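Local coordinates for 2-oxoglutarate-dependent dioxygenase DAO (Oryza sativa subsp. indica, PDB 6KUN), which probably catalyses the irreversible oxidation of the auxin indole-3-acetic acid to inactive 2-oxoindole-3-acetic acid, using iron(II) and 2-oxoglutarate, at residues 139-144 / 220-225; 216-221 / 255-260; 249-254 / 275-280; 281-286 / 292-297. One frame throughout, in Å; residues are numbered along the deposited sequence.

Interaction 1: 139-144 / 220-225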
loop_
_atom_site.group_PDB
_atom_site.type_symbol
_atom_site.label_atom_id
_atom_site.label_comp_id
_atom_site.label_asym_id
_atom_site.label_seq_id
_atom_site.Cartn_x
_atom_site.Cartn_y
_atom_site.Cartn_z
ATOM N N LEU B 139 6.470 -32.004 -8.656
ATOM C CA LEU B 139 7.478 -33.031 -8.868
ATOM C C LEU B 139 6.894 -34.423 -8.776
ATOM O O LEU B 139 7.649 -35.395 -8.567
ATOM C CB LEU B 139 8.586 -32.888 -7.834
ATOM C CG LEU B 139 9.305 -31.539 -7.788
ATOM C CD1 LEU B 139 10.197 -31.414 -6.556
ATOM C CD2 LEU B 139 10.098 -31.341 -9.061
ATOM N N GLY B 140 5.568 -34.533 -8.935
ATOM C CA GLY B 140 4.866 -35.809 -8.849
ATOM C C GLY B 140 4.772 -36.391 -7.455
ATOM O O GLY B 140 4.493 -37.587 -7.295
ATOM N N LEU B 141 5.003 -35.581 -6.431
ATOM C CA LEU B 141 5.020 -36.061 -5.053
ATOM C C LEU B 141 3.706 -35.694 -4.379
ATOM O O LEU B 141 3.338 -34.510 -4.321
ATOM C CB LEU B 141 6.172 -35.451 -4.261
ATOM C CG LEU B 141 7.606 -35.700 -4.704
ATOM C CD1 LEU B 141 8.525 -34.840 -3.858
ATOM C CD2 LEU B 141 7.965 -37.162 -4.554
ATOM N N HIS B 142 3.022 -36.695 -3.843
ATOM C CA HIS B 142 1.828 -36.477 -3.040
ATOM C C HIS B 142 2.002 -37.215 -1.723
ATOM O O HIS B 142 2.950 -37.978 -1.531
ATOM C CB HIS B 142 0.585 -36.905 -3.813
ATOM C CG HIS B 142 0.471 -36.240 -5.151
ATOM N ND1 HIS B 142 0.877 -36.846 -6.319
ATOM C CD2 HIS B 142 0.052 -35.001 -5.495
ATOM C CE1 HIS B 142 0.688 -36.018 -7.328
ATOM N NE2 HIS B 142 0.186 -34.891 -6.855
ATOM N N GLY B 143 1.104 -36.963 -0.784
ATOM C CA GLY B 143 1.226 -37.484 0.552
ATOM C C GLY B 143 2.109 -36.658 1.468
ATOM O O GLY B 143 1.901 -36.681 2.689
ATOM N N ALA B 144 3.058 -35.912 0.911
ATOM C CA ALA B 144 3.946 -35.099 1.726
ATOM C C ALA B 144 3.141 -34.140 2.594
ATOM O O ALA B 144 2.243 -33.462 2.108
ATOM C CB ALA B 144 4.914 -34.317 0.833
ATOM N N GLN B 220 17.048 -27.294 -2.560
ATOM C CA GLN B 220 17.922 -27.887 -3.574
ATOM C C GLN B 220 18.302 -29.309 -3.191
ATOM O O GLN B 220 18.345 -30.191 -4.036
ATOM C CB GLN B 220 19.161 -27.000 -3.742
ATOM C CG GLN B 220 20.470 -27.657 -4.226
ATOM C CD GLN B 220 20.495 -27.962 -5.717
ATOM O OE1 GLN B 220 19.601 -27.555 -6.489
ATOM N NE2 GLN B 220 21.503 -28.709 -6.121
ATOM N N ALA B 221 18.551 -29.560 -1.912
ATOM C CA ALA B 221 18.987 -30.885 -1.487
ATOM C C ALA B 221 17.813 -31.862 -1.418
ATOM O O ALA B 221 17.889 -32.981 -1.935
ATOM C CB ALA B 221 19.735 -30.812 -0.147
ATOM N N TRP B 222 16.708 -31.462 -0.816
ATOM C CA TRP B 222 15.521 -32.305 -0.765
ATOM C C TRP B 222 15.001 -32.647 -2.152
ATOM O O TRP B 222 14.417 -33.720 -2.355
ATOM C CB TRP B 222 14.453 -31.576 0.042
ATOM C CG TRP B 222 13.141 -32.249 0.145
ATOM C CD1 TRP B 222 12.705 -33.051 1.179
ATOM C CD2 TRP B 222 12.070 -32.144 -0.766
ATOM N NE1 TRP B 222 11.427 -33.472 0.920
ATOM C CE2 TRP B 222 11.008 -32.916 -0.261
ATOM C CE3 TRP B 222 11.890 -31.460 -1.976
ATOM C CZ2 TRP B 222 9.800 -33.028 -0.921
ATOM C CZ3 TRP B 222 10.691 -31.565 -2.618
ATOM C CH2 TRP B 222 9.661 -32.353 -2.100
ATOM N N SER B 223 15.175 -31.757 -3.116
ATOM C CA SER B 223 14.637 -32.000 -4.452
ATOM C C SER B 223 15.613 -32.770 -5.339
ATOM O O SER B 223 15.370 -32.917 -6.532
ATOM C CB SER B 223 14.264 -30.684 -5.100
ATOM O OG SER B 223 15.424 -29.975 -5.490
ATOM N N ASN B 224 16.712 -33.224 -4.762
ATOM C CA ASN B 224 17.789 -33.889 -5.471
ATOM C C ASN B 224 18.350 -33.049 -6.595
ATOM O O ASN B 224 18.624 -33.560 -7.672
ATOM C CB ASN B 224 17.364 -35.243 -6.024
ATOM C CG ASN B 224 18.560 -36.091 -6.357
ATOM O OD1 ASN B 224 19.497 -36.164 -5.581
ATOM N ND2 ASN B 224 18.572 -36.642 -7.559
ATOM N N GLY B 225 18.490 -31.759 -6.360
ATOM C CA GLY B 225 19.040 -30.875 -7.363
ATOM C C GLY B 225 18.040 -30.260 -8.316
ATOM O O GLY B 225 18.438 -29.450 -9.150
#
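Two Schellman helix ends meet here: the one that closes helix 111-138, with leucines Leu139 and Leu141, packs against Trp222, the last residue of helix 217-222. The C-prime residues are Gly140 and Asn224, both at positive phi. At the second end the paired bonds run from Gly225 N to Gln220 O (2.8 Å) and from Asn224 N to Ala221 O (3.1 Å). No hydrogen bond crosses the contact, so the two ends are joined by apolar side chains alone. Trp222 carries its CG anti to the backbone N (chi1 177°), which sends the six-membered part of the indole out to the loop. Leu141 comes at it from the opposite direction, its CD1 close to CH2 of Trp222 at 3.3 Å, a tight approach that meets the ring obliquely. Phe178 meets the same indole edge-to-face, and Pro260 also touches it. Ser223 is the first residue to leave helical geometry; its OG is hydrogen-bonded back to Gly219 O and onward to Leu227 N. Leu139 is the looser partner: its CD1 lies 4.0 Å from Trp222 CZ3 and 4.4 Å from Ser223 CB.

Interaction 2: 216-221 / 255-260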
loop_
_atom_site.group_PDB
_atom_site.type_symbol
_atom_site.label_atom_id
_atom_site.label_comp_id
_atom_site.label_asym_id
_atom_site.label_seq_id
_atom_site.Cartn_x
_atom_site.Cartn_y
_atom_site.Cartn_z
ATOM N N GLY B 216 15.433 -22.295 -1.020
ATOM C CA GLY B 216 16.673 -22.280 -0.284
ATOM C C GLY B 216 17.466 -23.574 -0.439
ATOM O O GLY B 216 17.145 -24.459 -1.228
ATOM N N ASP B 217 18.540 -23.662 0.339
ATOM C CA ASP B 217 19.521 -24.741 0.148
ATOM C C ASP B 217 18.891 -26.091 0.410
ATOM O O ASP B 217 19.097 -27.030 -0.348
ATOM C CB ASP B 217 20.730 -24.566 1.052
ATOM C CG ASP B 217 21.591 -23.366 0.692
ATOM O OD1 ASP B 217 21.412 -22.738 -0.365
ATOM O OD2 ASP B 217 22.482 -23.048 1.553
ATOM N N VAL B 218 18.115 -26.210 1.493
ATOM C CA VAL B 218 17.376 -27.452 1.753
ATOM C C VAL B 218 16.409 -27.802 0.627
ATOM O O VAL B 218 16.203 -28.992 0.322
ATOM C CB VAL B 218 16.650 -27.395 3.097
ATOM C CG1 VAL B 218 15.631 -28.521 3.183
ATOM C CG2 VAL B 218 17.642 -27.471 4.254
ATOM N N GLY B 219 15.827 -26.801 -0.032
ATOM C CA GLY B 219 15.020 -27.090 -1.210
ATOM C C GLY B 219 15.820 -27.793 -2.308
ATOM O O GLY B 219 15.323 -28.745 -2.970
ATOM N N GLN B 220 17.048 -27.294 -2.560
ATOM C CA GLN B 220 17.922 -27.887 -3.574
ATOM C C GLN B 220 18.302 -29.309 -3.191
ATOM O O GLN B 220 18.345 -30.191 -4.036
ATOM C CB GLN B 220 19.161 -27.000 -3.742
ATOM C CG GLN B 220 20.470 -27.657 -4.226
ATOM C CD GLN B 220 20.495 -27.962 -5.717
ATOM O OE1 GLN B 220 19.601 -27.555 -6.489
ATOM N NE2 GLN B 220 21.503 -28.709 -6.121
ATOM N N ALA B 221 18.551 -29.560 -1.912
ATOM C CA ALA B 221 18.987 -30.885 -1.487
ATOM C C ALA B 221 17.813 -31.862 -1.418
ATOM O O ALA B 221 17.889 -32.981 -1.935
ATOM C CB ALA B 221 19.735 -30.812 -0.147
ATOM N N ASP B 255 14.416 -33.101 11.657
ATOM C CA ASP B 255 15.599 -32.366 11.233
ATOM C C ASP B 255 16.411 -33.046 10.131
ATOM O O ASP B 255 17.480 -32.533 9.752
ATOM C CB ASP B 255 16.534 -32.060 12.391
ATOM C CG ASP B 255 17.328 -30.774 12.188
ATOM O OD1 ASP B 255 16.721 -29.749 11.814
ATOM O OD2 ASP B 255 18.553 -30.774 12.412
ATOM N N THR B 256 15.934 -34.130 9.546
ATOM C CA THR B 256 16.736 -34.800 8.533
ATOM C C THR B 256 16.378 -34.349 7.123
ATOM O O THR B 256 15.214 -34.411 6.730
ATOM C CB THR B 256 16.570 -36.325 8.609
ATOM O OG1 THR B 256 17.174 -36.795 9.800
ATOM C CG2 THR B 256 17.219 -37.005 7.419
ATOM N N VAL B 257 17.404 -33.992 6.348
ATOM C CA VAL B 257 17.242 -33.599 4.953
ATOM C C VAL B 257 17.637 -34.778 4.079
ATOM O O VAL B 257 18.824 -35.128 3.982
ATOM C CB VAL B 257 18.077 -32.353 4.624
ATOM C CG1 VAL B 257 17.842 -31.951 3.174
ATOM C CG2 VAL B 257 17.741 -31.208 5.583
ATOM N N SER B 258 16.650 -35.382 3.401
ATOM C CA SER B 258 16.923 -36.466 2.465
ATOM C C SER B 258 15.923 -36.458 1.318
ATOM O O SER B 258 14.714 -36.454 1.536
ATOM C CB SER B 258 16.865 -37.832 3.177
ATOM O OG SER B 258 17.253 -38.851 2.255
ATOM N N ALA B 259 16.435 -36.429 0.099
ATOM C CA ALA B 259 15.579 -36.380 -1.063
ATOM C C ALA B 259 14.656 -37.589 -1.093
ATOM O O ALA B 259 15.053 -38.676 -0.655
ATOM C CB ALA B 259 16.415 -36.324 -2.341
ATOM N N PRO B 260 13.418 -37.434 -1.547
ATOM C CA PRO B 260 12.556 -38.607 -1.763
ATOM C C PRO B 260 13.035 -39.468 -2.927
ATOM O O PRO B 260 13.587 -38.975 -3.917
ATOM C CB PRO B 260 11.183 -37.977 -2.049
ATOM C CG PRO B 260 11.276 -36.537 -1.470
ATOM C CD PRO B 260 12.692 -36.143 -1.663
#
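From Asp255 to Pro260 the chain runs past helix 217-222, meeting it first through Val257 against Val218 and Ala221, and again through Ala259. Asp255 faces elsewhere, its OD2 accepting from Asp278 N. Thr256 begins strand 256-257, which pairs antiparallel with 275-276 in a small two-stranded sheet lying against the helix. Val257, backbone-bonded to Phe275 of that neighbouring strand, points its side chain at the helix. With CG1 anti to the backbone N (chi1 -178°), its two methyls divide the work. CG1 rests 4.0 Å from Ala221 CB and 4.1 Å from Val218 CG1, while CG2 sits 4.0 Å from Val218 CG2. Cut back to alanine, this position would probably leave the Val218 methyls and Ala221 CB facing a gap. The Val218 side chain is about 8 Å from that of Asp175, a predicted iron ligand. Ser258 turns away, its OG bonded to Glu274 OE2. Ala259 then returns, its CB 3.7 Å from Ala221 O, a contact of packing and not a bond. Polar ties of this helix lie elsewhere, among them those of the Asp217 carboxylate to Tyr280, Thr174 and Asn229. With no hydrogen bond between the segments, the contact implies adhesion by burial of apolar surface.

Interaction 3: 249-254 / 275-280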
loop_
_atom_site.group_PDB
_atom_site.type_symbol
_atom_site.label_atom_id
_atom_site.label_comp_id
_atom_site.label_asym_id
_atom_site.label_seq_id
_atom_site.Cartn_x
_atom_site.Cartn_y
_atom_site.Cartn_z
ATOM N N LEU B 249 10.245 -21.613 5.891
ATOM C CA LEU B 249 10.022 -23.035 6.083
ATOM C C LEU B 249 11.379 -23.726 6.053
ATOM O O LEU B 249 12.078 -23.680 5.026
ATOM C CB LEU B 249 9.144 -23.597 4.985
ATOM C CG LEU B 249 8.072 -24.628 5.250
ATOM C CD1 LEU B 249 7.761 -25.318 3.901
ATOM C CD2 LEU B 249 8.297 -25.611 6.273
ATOM N N LEU B 250 11.746 -24.366 7.164
ATOM C CA LEU B 250 13.131 -24.770 7.386
ATOM C C LEU B 250 13.433 -26.198 6.939
ATOM O O LEU B 250 14.187 -26.395 5.986
ATOM C CB LEU B 250 13.504 -24.573 8.856
ATOM C CG LEU B 250 13.318 -23.170 9.428
ATOM C CD1 LEU B 250 13.476 -23.109 10.949
ATOM C CD2 LEU B 250 14.288 -22.210 8.772
ATOM N N ALA B 251 12.921 -27.194 7.651
ATOM C CA ALA B 251 13.275 -28.589 7.386
ATOM C C ALA B 251 12.314 -29.500 8.123
ATOM O O ALA B 251 11.483 -29.003 8.879
ATOM C CB ALA B 251 14.714 -28.887 7.803
ATOM N N PRO B 252 12.378 -30.818 7.943
ATOM C CA PRO B 252 11.400 -31.676 8.622
ATOM C C PRO B 252 11.575 -31.599 10.123
ATOM O O PRO B 252 12.584 -31.114 10.639
ATOM C CB PRO B 252 11.698 -33.075 8.067
ATOM C CG PRO B 252 12.370 -32.824 6.738
ATOM C CD PRO B 252 13.177 -31.580 6.940
ATOM N N LYS B 253 10.528 -32.033 10.834
ATOM C CA LYS B 253 10.531 -32.000 12.298
ATOM C C LYS B 253 11.650 -32.852 12.896
ATOM O O LYS B 253 12.241 -32.481 13.920
ATOM C CB LYS B 253 9.160 -32.495 12.810
ATOM C CG LYS B 253 9.002 -32.488 14.323
ATOM C CD LYS B 253 9.114 -31.079 14.856
ATOM C CE LYS B 253 8.677 -30.983 16.304
ATOM N NZ LYS B 253 8.790 -29.579 16.798
ATOM N N ASP B 254 11.941 -34.013 12.302
ATOM C CA ASP B 254 13.075 -34.827 12.764
ATOM C C ASP B 254 14.417 -34.265 12.294
ATOM O O ASP B 254 15.452 -34.876 12.525
ATOM C CB ASP B 254 12.904 -36.298 12.330
ATOM C CG ASP B 254 13.010 -36.528 10.803
ATOM O OD1 ASP B 254 13.445 -35.631 10.046
ATOM O OD2 ASP B 254 12.666 -37.653 10.358
ATOM N N PHE B 275 21.605 -35.404 5.651
ATOM C CA PHE B 275 22.201 -34.570 6.671
ATOM C C PHE B 275 21.123 -33.979 7.572
ATOM O O PHE B 275 19.932 -33.895 7.223
ATOM C CB PHE B 275 23.116 -33.489 6.064
ATOM C CG PHE B 275 22.404 -32.493 5.160
ATOM C CD1 PHE B 275 22.247 -32.760 3.802
ATOM C CD2 PHE B 275 21.936 -31.301 5.662
ATOM C CE1 PHE B 275 21.601 -31.851 2.984
ATOM C CE2 PHE B 275 21.302 -30.380 4.859
ATOM C CZ PHE B 275 21.127 -30.663 3.530
ATOM N N LYS B 276 21.573 -33.579 8.777
ATOM C CA LYS B 276 20.739 -32.855 9.718
ATOM C C LYS B 276 20.810 -31.364 9.408
ATOM O O LYS B 276 21.906 -30.789 9.313
ATOM C CB LYS B 276 21.223 -33.094 11.154
ATOM C CG LYS B 276 21.063 -34.550 11.628
ATOM C CD LYS B 276 19.589 -34.940 11.806
ATOM C CE LYS B 276 19.432 -36.164 12.711
ATOM N NZ LYS B 276 20.182 -36.029 14.006
ATOM N N TYR B 277 19.638 -30.734 9.306
ATOM C CA TYR B 277 19.578 -29.317 8.978
ATOM C C TYR B 277 20.397 -28.472 9.953
ATOM O O TYR B 277 21.180 -27.593 9.540
ATOM C CB TYR B 277 18.119 -28.870 8.975
ATOM C CG TYR B 277 17.975 -27.389 8.785
ATOM C CD1 TYR B 277 18.431 -26.795 7.624
ATOM C CD2 TYR B 277 17.378 -26.579 9.756
ATOM C CE1 TYR B 277 18.320 -25.445 7.430
ATOM C CE2 TYR B 277 17.244 -25.233 9.556
ATOM C CZ TYR B 277 17.720 -24.655 8.401
ATOM O OH TYR B 277 17.596 -23.293 8.187
ATOM N N ASP B 278 20.250 -28.767 11.241
ATOM C CA ASP B 278 21.040 -28.109 12.272
ATOM C C ASP B 278 22.526 -28.161 11.931
ATOM O O ASP B 278 23.213 -27.140 11.966
ATOM C CB ASP B 278 20.789 -28.757 13.635
ATOM C CG ASP B 278 21.341 -27.933 14.781
ATOM O OD1 ASP B 278 20.823 -26.821 15.021
ATOM O OD2 ASP B 278 22.292 -28.395 15.445
ATOM N N ASP B 279 23.020 -29.351 11.598
ATOM C CA ASP B 279 24.421 -29.506 11.231
ATOM C C ASP B 279 24.773 -28.681 9.995
ATOM O O ASP B 279 25.886 -28.168 9.870
ATOM C CB ASP B 279 24.748 -30.980 10.987
ATOM C CG ASP B 279 24.731 -31.814 12.276
ATOM O OD1 ASP B 279 24.724 -31.225 13.376
ATOM O OD2 ASP B 279 24.678 -33.063 12.162
ATOM N N TYR B 280 23.857 -28.583 9.035
ATOM C CA TYR B 280 24.160 -27.784 7.855
ATOM C C TYR B 280 24.267 -26.307 8.213
ATOM O O TYR B 280 25.152 -25.610 7.705
ATOM C CB TYR B 280 23.105 -28.015 6.755
ATOM C CG TYR B 280 23.415 -27.207 5.536
ATOM C CD1 TYR B 280 24.595 -27.402 4.818
ATOM C CD2 TYR B 280 22.566 -26.190 5.141
ATOM C CE1 TYR B 280 24.893 -26.610 3.726
ATOM C CE2 TYR B 280 22.856 -25.409 4.064
ATOM C CZ TYR B 280 24.009 -25.621 3.364
ATOM O OH TYR B 280 24.259 -24.812 2.297
#
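Tyr277, at the start of helix 277-287, reaches across to Ala251 and Leu250 of the loop that follows strand 242-249. Its CG stands anti to the backbone N (chi1 174°), and this carries the ring over to the loop. The root of the side chain is packed closely: CB lies 3.6 Å from Ala251 CB. The same methyl touches the start of the ring, 3.7 Å from Tyr277 CG, meeting it obliquely. Further out, the two ring edges have different neighbours. On one, CD2 is still 4.0 Å from Ala251 CB, and CE2 then passes to Leu250 CB at 3.9 Å; on the other, CD1 meets Val218 of helix 217-222. The carbonyl oxygen Leu250 O sits over one face of the ring. At the tip, OH has Leu250 CD2 beside it at 3.5 Å and finds its polar partner in Ser176 OG, to which it is hydrogen-bonded. A phenylalanine in its place would probably leave Ser176 OG without this mate, freer to turn. The outer margin of the contact is looser. Lys276, bent at chi2 and chi4, brings CE only to 4.2 Å from Asp254 O, and Asp254 OD1 is bonded to Thr256 N. Ser176 belongs to the indole-3-acetic acid pocket, and the Tyr277 side chain is about 4 Å from that ligand. The arrangement thus ties the end of a long strand of the jelly-roll core to the C-terminal helix and is consistent with a position behind Ser176 at the edge of the auxin site.

Interaction 4: 281-286 / 292-297. With IAC (1H-indol-3-ylacetic acid), chain H.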
loop_
_atom_site.group_PDB
_atom_site.type_symbol
_atom_site.label_atom_id
_atom_site.label_comp_id
_atom_site.label_asym_id
_atom_site.label_seq_id
_atom_site.Cartn_x
_atom_site.Cartn_y
_atom_site.Cartn_z
ATOM N N ARG B 281 23.397 -25.819 9.119
ATOM C CA ARG B 281 23.530 -24.441 9.604
ATOM C C ARG B 281 24.882 -24.185 10.258
ATOM O O ARG B 281 25.516 -23.160 10.004
ATOM C CB ARG B 281 22.413 -24.132 10.591
ATOM C CG ARG B 281 21.070 -23.946 9.962
ATOM C CD ARG B 281 20.030 -23.499 10.992
ATOM N NE ARG B 281 20.348 -22.220 11.620
ATOM C CZ ARG B 281 19.777 -21.783 12.744
ATOM N NH1 ARG B 281 18.869 -22.529 13.337
ATOM N NH2 ARG B 281 20.113 -20.615 13.252
ATOM N N ARG B 282 25.318 -25.104 11.132
ATOM C CA ARG B 282 26.651 -25.027 11.712
ATOM C C ARG B 282 27.704 -24.886 10.628
ATOM O O ARG B 282 28.599 -24.034 10.715
ATOM C CB ARG B 282 26.950 -26.282 12.525
ATOM C CG ARG B 282 26.101 -26.513 13.719
ATOM C CD ARG B 282 26.598 -27.781 14.459
ATOM N NE ARG B 282 28.006 -27.683 14.842
ATOM C CZ ARG B 282 28.431 -27.271 16.033
ATOM N NH1 ARG B 282 27.562 -26.912 16.966
ATOM N NH2 ARG B 282 29.715 -27.205 16.309
ATOM N N LEU B 283 27.620 -25.748 9.602
ATOM C CA LEU B 283 28.611 -25.754 8.533
ATOM C C LEU B 283 28.644 -24.425 7.788
ATOM O O LEU B 283 29.722 -23.953 7.426
ATOM C CB LEU B 283 28.324 -26.905 7.569
ATOM C CG LEU B 283 29.369 -27.213 6.490
ATOM C CD1 LEU B 283 30.622 -27.803 7.077
ATOM C CD2 LEU B 283 28.763 -28.145 5.421
ATOM N N ARG B 284 27.486 -23.811 7.525
ATOM C CA ARG B 284 27.483 -22.475 6.932
ATOM C C ARG B 284 28.168 -21.485 7.874
ATOM O O ARG B 284 29.019 -20.686 7.455
ATOM C CB ARG B 284 26.042 -22.015 6.614
ATOM C CG ARG B 284 25.427 -22.699 5.355
ATOM C CD ARG B 284 23.910 -22.371 5.119
ATOM N NE ARG B 284 23.633 -20.937 5.178
ATOM C CZ ARG B 284 23.208 -20.167 4.160
ATOM N NH1 ARG B 284 22.990 -20.670 2.985
ATOM N NH2 ARG B 284 22.988 -18.879 4.380
ATOM N N LEU B 285 27.820 -21.549 9.164
ATOM C CA LEU B 285 28.377 -20.609 10.146
ATOM C C LEU B 285 29.889 -20.762 10.279
ATOM O O LEU B 285 30.608 -19.760 10.345
ATOM C CB LEU B 285 27.671 -20.817 11.488
ATOM C CG LEU B 285 28.170 -19.994 12.678
ATOM C CD1 LEU B 285 28.001 -18.505 12.389
ATOM C CD2 LEU B 285 27.432 -20.368 13.959
ATOM N N SER B 286 30.406 -21.991 10.231
ATOM C CA SER B 286 31.847 -22.151 10.440
ATOM C C SER B 286 32.668 -21.938 9.163
ATOM O O SER B 286 33.800 -21.466 9.255
ATOM C CB SER B 286 32.159 -23.529 11.039
ATOM O OG SER B 286 32.021 -24.573 10.102
ATOM N N GLY B 292 25.174 -21.235 -0.597
ATOM C CA GLY B 292 25.015 -22.594 -1.089
ATOM C C GLY B 292 26.301 -23.339 -1.379
ATOM O O GLY B 292 26.251 -24.552 -1.636
ATOM N N GLU B 293 27.455 -22.667 -1.336
ATOM C CA GLU B 293 28.707 -23.358 -1.624
ATOM C C GLU B 293 28.895 -24.541 -0.687
ATOM O O GLU B 293 29.429 -25.577 -1.083
ATOM C CB GLU B 293 29.909 -22.406 -1.499
ATOM C CG GLU B 293 29.707 -21.042 -2.176
ATOM C CD GLU B 293 29.161 -20.025 -1.190
ATOM O OE1 GLU B 293 29.507 -18.841 -1.304
ATOM O OE2 GLU B 293 28.414 -20.452 -0.274
ATOM N N ALA B 294 28.468 -24.404 0.570
ATOM C CA ALA B 294 28.686 -25.468 1.540
ATOM C C ALA B 294 27.944 -26.748 1.174
ATOM O O ALA B 294 28.294 -27.814 1.672
ATOM C CB ALA B 294 28.264 -25.010 2.935
ATOM N N LEU B 295 26.913 -26.691 0.328
ATOM C CA LEU B 295 26.282 -27.955 -0.054
ATOM C C LEU B 295 27.236 -28.866 -0.807
ATOM O O LEU B 295 27.033 -30.079 -0.840
ATOM C CB LEU B 295 25.051 -27.742 -0.918
ATOM C CG LEU B 295 23.755 -27.421 -0.191
ATOM C CD1 LEU B 295 22.638 -27.332 -1.253
ATOM C CD2 LEU B 295 23.389 -28.408 0.884
ATOM N N ALA B 296 28.241 -28.306 -1.478
ATOM C CA ALA B 296 29.176 -29.166 -2.205
ATOM C C ALA B 296 29.975 -30.034 -1.248
ATOM O O ALA B 296 30.468 -31.092 -1.636
ATOM C CB ALA B 296 30.128 -28.337 -3.067
ATOM N N ARG B 297 30.092 -29.627 0.016
ATOM C CA ARG B 297 30.765 -30.489 0.970
ATOM C C ARG B 297 29.910 -31.684 1.354
ATOM O O ARG B 297 30.393 -32.550 2.075
ATOM C CB ARG B 297 31.131 -29.665 2.206
ATOM C CG ARG B 297 31.850 -28.380 1.834
ATOM C CD ARG B 297 32.074 -27.525 3.020
ATOM N NE ARG B 297 32.818 -26.320 2.706
ATOM C CZ ARG B 297 34.141 -26.250 2.648
ATOM N NH1 ARG B 297 34.872 -27.337 2.860
ATOM N NH2 ARG B 297 34.733 -25.102 2.370
HETATM C C IAC H . 22.523 -19.291 8.046
HETATM C C1 IAC H . 22.190 -18.598 9.161
HETATM C C2 IAC H . 22.951 -17.473 9.566
HETATM C C3 IAC H . 24.032 -17.076 8.816
HETATM C C4 IAC H . 24.362 -17.778 7.671
HETATM C C5 IAC H . 23.624 -18.879 7.314
HETATM C C7 IAC H . 21.110 -19.188 9.697
HETATM C C8 IAC H . 20.751 -20.271 8.915
HETATM C C17 IAC H . 20.274 -18.902 10.942
HETATM C C18 IAC H . 19.246 -17.806 10.725
HETATM N N IAC H . 21.637 -20.331 7.887
HETATM O O2 IAC H . 19.001 -17.022 11.683
HETATM O O3 IAC H . 18.637 -17.703 9.626
#
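Leu283 and Ala294 form the close part of this contact, where helix 277-287 meets the C-terminal segment 292-297 that follows it. Leu283, its CG anti to the backbone N (chi1 -171°), directs CD2 at Ala294, 4.0 Å from CB and 3.8 Å from O. Ala294, a buried residue, also touches Tyr280, about one turn before Leu283 in helix 277-287. Toward solvent the packing thins. Arg297, extended from CG to NE, lays CD 4.1 Å from Leu283 CD2, and its guanidinium turns to a salt bridge with Glu289. On the ligand side Arg284 only brushes the second segment, its NH1 4.2 Å from Gly292 N and its CG 4.4 Å from Ala294 CB, and no hydrogen bond links the two segments. A bend at chi3 (50°) turns its guanidinium, which is fixed by a salt bridge from NH1 to Asp217 OD2 and a bond from NH2 to Thr174 O. The edge of that plane faces the benzo ring of indole-3-acetic acid, with Arg284 NE 3.0 Å from the ligand's C5, a short approach. Arg281 adds its aliphatic stem, CG lying 3.8 Å from C8 of the indole. With Arg154, Ser176 and Arg290, these two arginines line the pocket for the bound auxin, probably the substrate, in this iron- and 2-oxoglutarate-dependent dioxygenase.

From the N terminus, interaction 1 comes first: it closes the loop of 75 residues from the end of helix 111-138 to the end of helix 217-222, a span holding much of the jelly-roll strands. Interaction 2 opens on that same helix, sharing Gln220 and Ala221, and closes a shorter loop at 255-260. Interaction 3 crosses it, since 249-254 precedes 255-260 while 275-280 lies beyond; the two meet through paired strands 256-257 and 275-276. Interaction 4 stands in series, with a short turn of five residues between its segments, and shares helix 277-287 with interaction 3. Helix 217-222 takes part in interactions 1 and 2, and its Asp217 connects them to 3 and 4.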